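PDB 2GZA: type IV secretion system protein VirB11 from Brucella suis, which hydrolyses ATP as a hexameric ATPase of the type IV secretion system, a machinery that may help the pathogen establish its replication niche in the host. Local coordinates for residues P28-W32 / Y60-L65; D35-E40 / F50-A54. One frame throughout, in Å; residues are numbered along the deposited sequence.

Contact 1. Residues P28-W32 / Y60-L65; sequences PLRPW and YAVPNL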
loop_
_atom_site.group_PDB
_atom_site.type_symbol
_atom_site.label_atom_id
_atom_site.label_comp_id
_atom_site.label_asym_id
_atom_site.label_seq_id
_atom_site.Cartn_x
_atom_site.Cartn_y
_atom_site.Cartn_z
ATOM N N PRO C 28 20.415 -43.065 -30.450
ATOM C CA PRO C 28 19.187 -43.567 -31.066
ATOM C C PRO C 28 18.280 -42.481 -31.640
ATOM O O PRO C 28 17.310 -42.814 -32.319
ATOM C CB PRO C 28 18.479 -44.292 -29.914
ATOM C CG PRO C 28 19.492 -44.434 -28.831
ATOM C CD PRO C 28 20.396 -43.273 -28.989
ATOM N N LEU C 29 18.599 -41.213 -31.377
ATOM C CA LEU C 29 17.834 -40.069 -31.890
ATOM C C LEU C 29 18.578 -39.339 -33.009
ATOM O O LEU C 29 18.101 -38.328 -33.537
ATOM C CB LEU C 29 17.479 -39.103 -30.752
ATOM C CG LEU C 29 16.636 -39.672 -29.602
ATOM C CD1 LEU C 29 16.426 -38.647 -28.500
ATOM C CD2 LEU C 29 15.299 -40.215 -30.102
ATOM N N ARG C 30 19.734 -39.888 -33.371
ATOM C CA ARG C 30 20.634 -39.322 -34.373
ATOM C C ARG C 30 19.957 -38.988 -35.708
ATOM O O ARG C 30 20.159 -37.891 -36.221
ATOM C CB ARG C 30 21.847 -40.246 -34.556
ATOM C CG ARG C 30 23.161 -39.543 -34.914
ATOM C CD ARG C 30 23.986 -39.140 -33.681
ATOM N NE ARG C 30 23.446 -37.978 -32.976
ATOM C CZ ARG C 30 23.539 -36.724 -33.407
ATOM N NH1 ARG C 30 24.147 -36.455 -34.554
ATOM N NH2 ARG C 30 23.017 -35.732 -32.700
ATOM N N PRO C 31 19.146 -39.914 -36.262
ATOM C CA PRO C 31 18.450 -39.638 -37.528
ATOM C C PRO C 31 17.596 -38.367 -37.520
ATOM O O PRO C 31 17.661 -37.592 -38.481
ATOM C CB PRO C 31 17.575 -40.881 -37.720
ATOM C CG PRO C 31 18.293 -41.952 -36.986
ATOM C CD PRO C 31 18.859 -41.278 -35.780
ATOM N N TRP C 32 16.831 -38.159 -36.445
ATOM C CA TRP C 32 15.940 -37.008 -36.324
ATOM C C TRP C 32 16.705 -35.739 -35.981
ATOM O O TRP C 32 16.341 -34.641 -36.405
ATOM C CB TRP C 32 14.868 -37.276 -35.264
ATOM C CG TRP C 32 14.028 -38.465 -35.583
ATOM C CD1 TRP C 32 12.901 -38.487 -36.343
ATOM C CD2 TRP C 32 14.255 -39.813 -35.165
ATOM N NE1 TRP C 32 12.408 -39.764 -36.424
ATOM C CE2 TRP C 32 13.221 -40.596 -35.708
ATOM C CE3 TRP C 32 15.234 -40.434 -34.388
ATOM C CZ2 TRP C 32 13.132 -41.968 -35.493
ATOM C CZ3 TRP C 32 15.147 -41.796 -34.176
ATOM C CH2 TRP C 32 14.105 -42.548 -34.728
ATOM N N TYR C 60 7.243 -42.276 -34.947
ATOM C CA TYR C 60 8.233 -43.275 -35.353
ATOM C C TYR C 60 8.515 -44.260 -34.234
ATOM O O TYR C 60 8.719 -43.875 -33.080
ATOM C CB TYR C 60 9.532 -42.620 -35.810
ATOM C CG TYR C 60 9.381 -41.788 -37.054
ATOM C CD1 TYR C 60 9.279 -40.403 -36.974
ATOM C CD2 TYR C 60 9.315 -42.383 -38.314
ATOM C CE1 TYR C 60 9.132 -39.629 -38.112
ATOM C CE2 TYR C 60 9.167 -41.610 -39.462
ATOM C CZ TYR C 60 9.079 -40.234 -39.348
ATOM O OH TYR C 60 8.931 -39.459 -40.465
ATOM N N ALA C 61 8.521 -45.538 -34.586
ATOM C CA ALA C 61 8.790 -46.596 -33.629
ATOM C C ALA C 61 10.282 -46.881 -33.531
ATOM O O ALA C 61 10.938 -47.213 -34.529
ATOM C CB ALA C 61 8.009 -47.850 -33.988
ATOM N N VAL C 62 10.808 -46.744 -32.317
ATOM C CA VAL C 62 12.220 -46.981 -32.057
ATOM C C VAL C 62 12.329 -47.947 -30.885
ATOM O O VAL C 62 12.443 -47.519 -29.737
ATOM C CB VAL C 62 12.973 -45.680 -31.737
ATOM C CG1 VAL C 62 14.477 -45.911 -31.811
ATOM C CG2 VAL C 62 12.556 -44.583 -32.691
ATOM N N PRO C 63 12.256 -49.261 -31.164
ATOM C CA PRO C 63 12.303 -50.227 -30.058
ATOM C C PRO C 63 13.597 -50.235 -29.240
ATOM O O PRO C 63 13.533 -50.450 -28.031
ATOM C CB PRO C 63 12.036 -51.576 -30.742
ATOM C CG PRO C 63 11.387 -51.219 -32.056
ATOM C CD PRO C 63 12.054 -49.931 -32.460
ATOM N N ASN C 64 14.746 -49.981 -29.872
ATOM C CA ASN C 64 16.016 -49.977 -29.153
ATOM C C ASN C 64 16.232 -48.689 -28.330
ATOM O O ASN C 64 17.361 -48.194 -28.189
ATOM C CB ASN C 64 17.169 -50.307 -30.125
ATOM C CG ASN C 64 16.965 -51.669 -30.831
ATOM O OD1 ASN C 64 16.866 -52.722 -30.183
ATOM N ND2 ASN C 64 16.910 -51.641 -32.163
ATOM N N LEU C 65 15.124 -48.182 -27.774
ATOM C CA LEU C 65 15.104 -46.961 -26.982
ATOM C C LEU C 65 14.284 -47.230 -25.714
ATOM O O LEU C 65 13.164 -46.744 -25.555
ATOM C CB LEU C 65 14.496 -45.820 -27.812
ATOM C CG LEU C 65 14.502 -44.386 -27.290
ATOM C CD1 LEU C 65 15.906 -43.805 -27.319
ATOM C CD2 LEU C 65 13.565 -43.549 -28.134
#

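Contact 2. Residues D35-E40 / F50-A54; sequences DPQITE and FCERA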
loop_
_atom_site.group_PDB
_atom_site.type_symbol
_atom_site.label_atom_id
_atom_site.label_comp_id
_atom_site.label_asym_id
_atom_site.label_seq_id
_atom_site.Cartn_x
_atom_site.Cartn_y
_atom_site.Cartn_z
ATOM N N ASP C 35 18.452 -34.388 -39.307
ATOM C CA ASP C 35 17.584 -33.973 -40.399
ATOM C C ASP C 35 17.183 -32.510 -40.220
ATOM O O ASP C 35 16.501 -32.167 -39.246
ATOM C CB ASP C 35 16.358 -34.882 -40.483
ATOM C CG ASP C 35 15.684 -34.827 -41.840
ATOM O OD1 ASP C 35 15.290 -35.902 -42.335
ATOM O OD2 ASP C 35 15.541 -33.719 -42.410
ATOM N N PRO C 36 17.630 -31.647 -41.150
ATOM C CA PRO C 36 17.355 -30.207 -41.125
ATOM C C PRO C 36 15.876 -29.846 -41.223
ATOM O O PRO C 36 15.491 -28.770 -40.777
ATOM C CB PRO C 36 18.126 -29.679 -42.351
ATOM C CG PRO C 36 19.150 -30.722 -42.654
ATOM C CD PRO C 36 18.477 -32.012 -42.303
ATOM N N GLN C 37 15.067 -30.740 -41.780
ATOM C CA GLN C 37 13.652 -30.481 -41.982
ATOM C C GLN C 37 12.795 -30.783 -40.743
ATOM O O GLN C 37 11.600 -30.484 -40.715
ATOM C CB GLN C 37 13.168 -31.257 -43.198
ATOM C CG GLN C 37 12.337 -30.409 -44.142
ATOM C CD GLN C 37 11.977 -31.130 -45.421
ATOM O OE1 GLN C 37 11.828 -32.355 -45.444
ATOM N NE2 GLN C 37 11.822 -30.365 -46.498
ATOM N N ILE C 38 13.422 -31.380 -39.730
ATOM C CA ILE C 38 12.790 -31.720 -38.455
ATOM C C ILE C 38 13.178 -30.651 -37.449
ATOM O O ILE C 38 14.355 -30.318 -37.348
ATOM C CB ILE C 38 13.264 -33.125 -37.966
ATOM C CG1 ILE C 38 12.587 -34.235 -38.768
ATOM C CG2 ILE C 38 13.021 -33.328 -36.462
ATOM C CD1 ILE C 38 13.206 -35.607 -38.574
ATOM N N THR C 39 12.215 -30.115 -36.707
ATOM C CA THR C 39 12.531 -29.016 -35.810
ATOM C C THR C 39 12.446 -29.411 -34.341
ATOM O O THR C 39 13.299 -29.021 -33.552
ATOM C CB THR C 39 11.714 -27.754 -36.136
ATOM O OG1 THR C 39 11.600 -27.615 -37.557
ATOM C CG2 THR C 39 12.418 -26.514 -35.586
ATOM N N GLU C 40 11.424 -30.184 -33.975
ATOM C CA GLU C 40 11.328 -30.709 -32.625
ATOM C C GLU C 40 11.444 -32.230 -32.618
ATOM O O GLU C 40 10.936 -32.904 -33.513
ATOM C CB GLU C 40 10.030 -30.254 -31.950
ATOM C CG GLU C 40 10.224 -29.181 -30.881
ATOM C CD GLU C 40 10.530 -27.809 -31.448
ATOM O OE1 GLU C 40 10.517 -27.638 -32.683
ATOM O OE2 GLU C 40 10.782 -26.885 -30.655
ATOM N N PHE C 50 8.283 -38.727 -31.334
ATOM C CA PHE C 50 7.421 -37.852 -32.105
ATOM C C PHE C 50 8.235 -36.657 -32.571
ATOM O O PHE C 50 8.917 -36.018 -31.769
ATOM C CB PHE C 50 6.211 -37.403 -31.282
ATOM C CG PHE C 50 5.076 -38.376 -31.291
ATOM C CD1 PHE C 50 5.006 -39.398 -30.351
ATOM C CD2 PHE C 50 4.074 -38.280 -32.240
ATOM C CE1 PHE C 50 3.953 -40.298 -30.359
ATOM C CE2 PHE C 50 3.018 -39.182 -32.252
ATOM C CZ PHE C 50 2.959 -40.190 -31.306
ATOM N N CYS C 51 8.185 -36.370 -33.866
ATOM C CA CYS C 51 8.904 -35.219 -34.400
ATOM C C CYS C 51 8.008 -34.243 -35.154
ATOM O O CYS C 51 7.044 -34.638 -35.805
ATOM C CB CYS C 51 10.114 -35.649 -35.239
ATOM S SG CYS C 51 9.717 -36.460 -36.784
ATOM N N GLU C 52 8.325 -32.961 -35.019
ATOM C CA GLU C 52 7.588 -31.897 -35.680
ATOM C C GLU C 52 8.229 -31.596 -37.031
ATOM O O GLU C 52 9.368 -31.117 -37.093
ATOM C CB GLU C 52 7.564 -30.641 -34.802
ATOM C CG GLU C 52 7.069 -29.388 -35.514
ATOM C CD GLU C 52 6.788 -28.237 -34.567
ATOM O OE1 GLU C 52 6.026 -28.432 -33.596
ATOM O OE2 GLU C 52 7.315 -27.128 -34.805
ATOM N N ARG C 53 7.504 -31.916 -38.101
ATOM C CA ARG C 53 7.952 -31.659 -39.468
ATOM C C ARG C 53 7.554 -30.268 -39.888
ATOM O O ARG C 53 8.292 -29.430 -39.700
ATOM C CB ARG C 53 7.488 -32.725 -40.466
ATOM C CG ARG C 53 7.898 -32.464 -41.943
ATOM C CD ARG C 53 9.248 -33.051 -42.303
ATOM N NE ARG C 53 9.316 -34.445 -41.882
ATOM C CZ ARG C 53 10.380 -35.230 -42.006
ATOM N NH1 ARG C 53 11.501 -34.787 -42.568
ATOM N NH2 ARG C 53 10.310 -36.474 -41.565
ATOM N N ALA C 54 6.416 -29.966 -40.448
ATOM C CA ALA C 54 6.152 -28.577 -40.796
ATOM C C ALA C 54 4.992 -28.163 -39.924
ATOM O O ALA C 54 3.879 -27.981 -40.414
ATOM C CB ALA C 54 5.825 -28.455 -42.289
#

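Contact 1. Residues P28-W32 / Y60-L65
Trp32 meets Tyr60 and Val62, and Pro28 meets Leu65, where the helical segment 28-32 packs on residues 60-65, part of strand 57-61 and the loop after it, at one outer strand of the six-stranded antiparallel sheet in the N-terminal part of VirB11. The contact is apolar, and its two ends are built differently: aromatic at Tyr60, aliphatic at Leu65. Trp32 has CG anti to its carbonyl carbon (chi1 -60°), which swings the indole off the helix toward the strand. Its pyrrole edge leads: NE1 lies 3.2 Å from Tyr60 CD1, and the phenol carbons CD1 and CE1 sit beside the indole near its plane. The five-membered ring and the Tyr60 ring have centroids 5.0 Å apart and planes inclined at 53°, so the rings meet obliquely. Farther round the indole, CZ2 rests 3.7 Å from Tyr60 CB. Val62 comes from the opposite direction and sets its CG2 methyl obliquely against the benzo ring, 3.3 Å from Trp32 CH2. Within the helical segment, Pro31 CB lies over one indole face, offset toward the rim. Val49 and Val41 of the neighbouring strands also touch the indole, so it bridges helix and sheet. At the other end Leu65 divides its two methyls between two residues. With CG anti to the backbone N (chi1 -173°), its branch reaches the 3-10 turn, where buried Leu29 offers CD2 to Leu65 CD2 at 4.2 Å, while Leu65 CD1 settles 3.7 Å from CB of the Pro28 ring.

Contact 2. Residues D35-E40 / F50-A54
Thr39 and Glu52 are joined through the backbone: Thr39 N donates to Glu52 O at 3.0 Å in an almost straight bond (174°). In return Glu52 N reaches Glu40 O, also at 3.0 Å. The same Glu40 oxygen receives a CA-H...O contact from Cys51. These bonds join the loop after helix 30-34 to strand 48-52, just where the chain enters strand 40-43; the two strands are antiparallel neighbours in the six-stranded sheet. Among the apolar contacts, Ile38 CG2 packs 3.9 Å from Cys51 CB, and the ring of Trp32 touches both side chains.

Charged side chains flank the backbone bonds. Glu40 and Glu52 lie side by side and point the same way, with OE1 of Glu40 3.9 Å from OE2 of Glu52; Lys252 makes long, weak ion pairs with both, which may offset repulsion between the two carboxylates if both are charged. CG of Arg53 stands opposite the backbone N (chi1 178°), and bends at chi2 and chi3 fold the chain back so that Ile38 CG1 lies over one guanidinium face. Its NE pairs with Glu58, whereas NH1 makes a long salt bridge to Asp35 OD1 (4.0 Å), the carboxylate and guanidinium planes 82° apart. The other Asp35 oxygen, OD2, accepts from Gln37 N at 3.1 Å in an Asx turn, within the type I turn from Asp35 to Ile38.

From the N terminus, the chain passes helix 13-26, then the 3-10 turn and helix 30-34 that supply the first side of contact 1. The loop 35-40 follows and leads into strand 40-43; contact 2 closes the hairpin that returns along strand 48-52. Strand 57-61 runs next to it, and its end with the loop to helix 67-81 completes contact 1, so contact 2 is nested inside the larger loop. The centres of the two contacts lie about 14 Å apart, yet the contacts touch: Tyr60 CE1 is 3.5 Å from Cys51 SG. Together they fasten helix 30-34 and its following loop to three consecutive strands of the sheet.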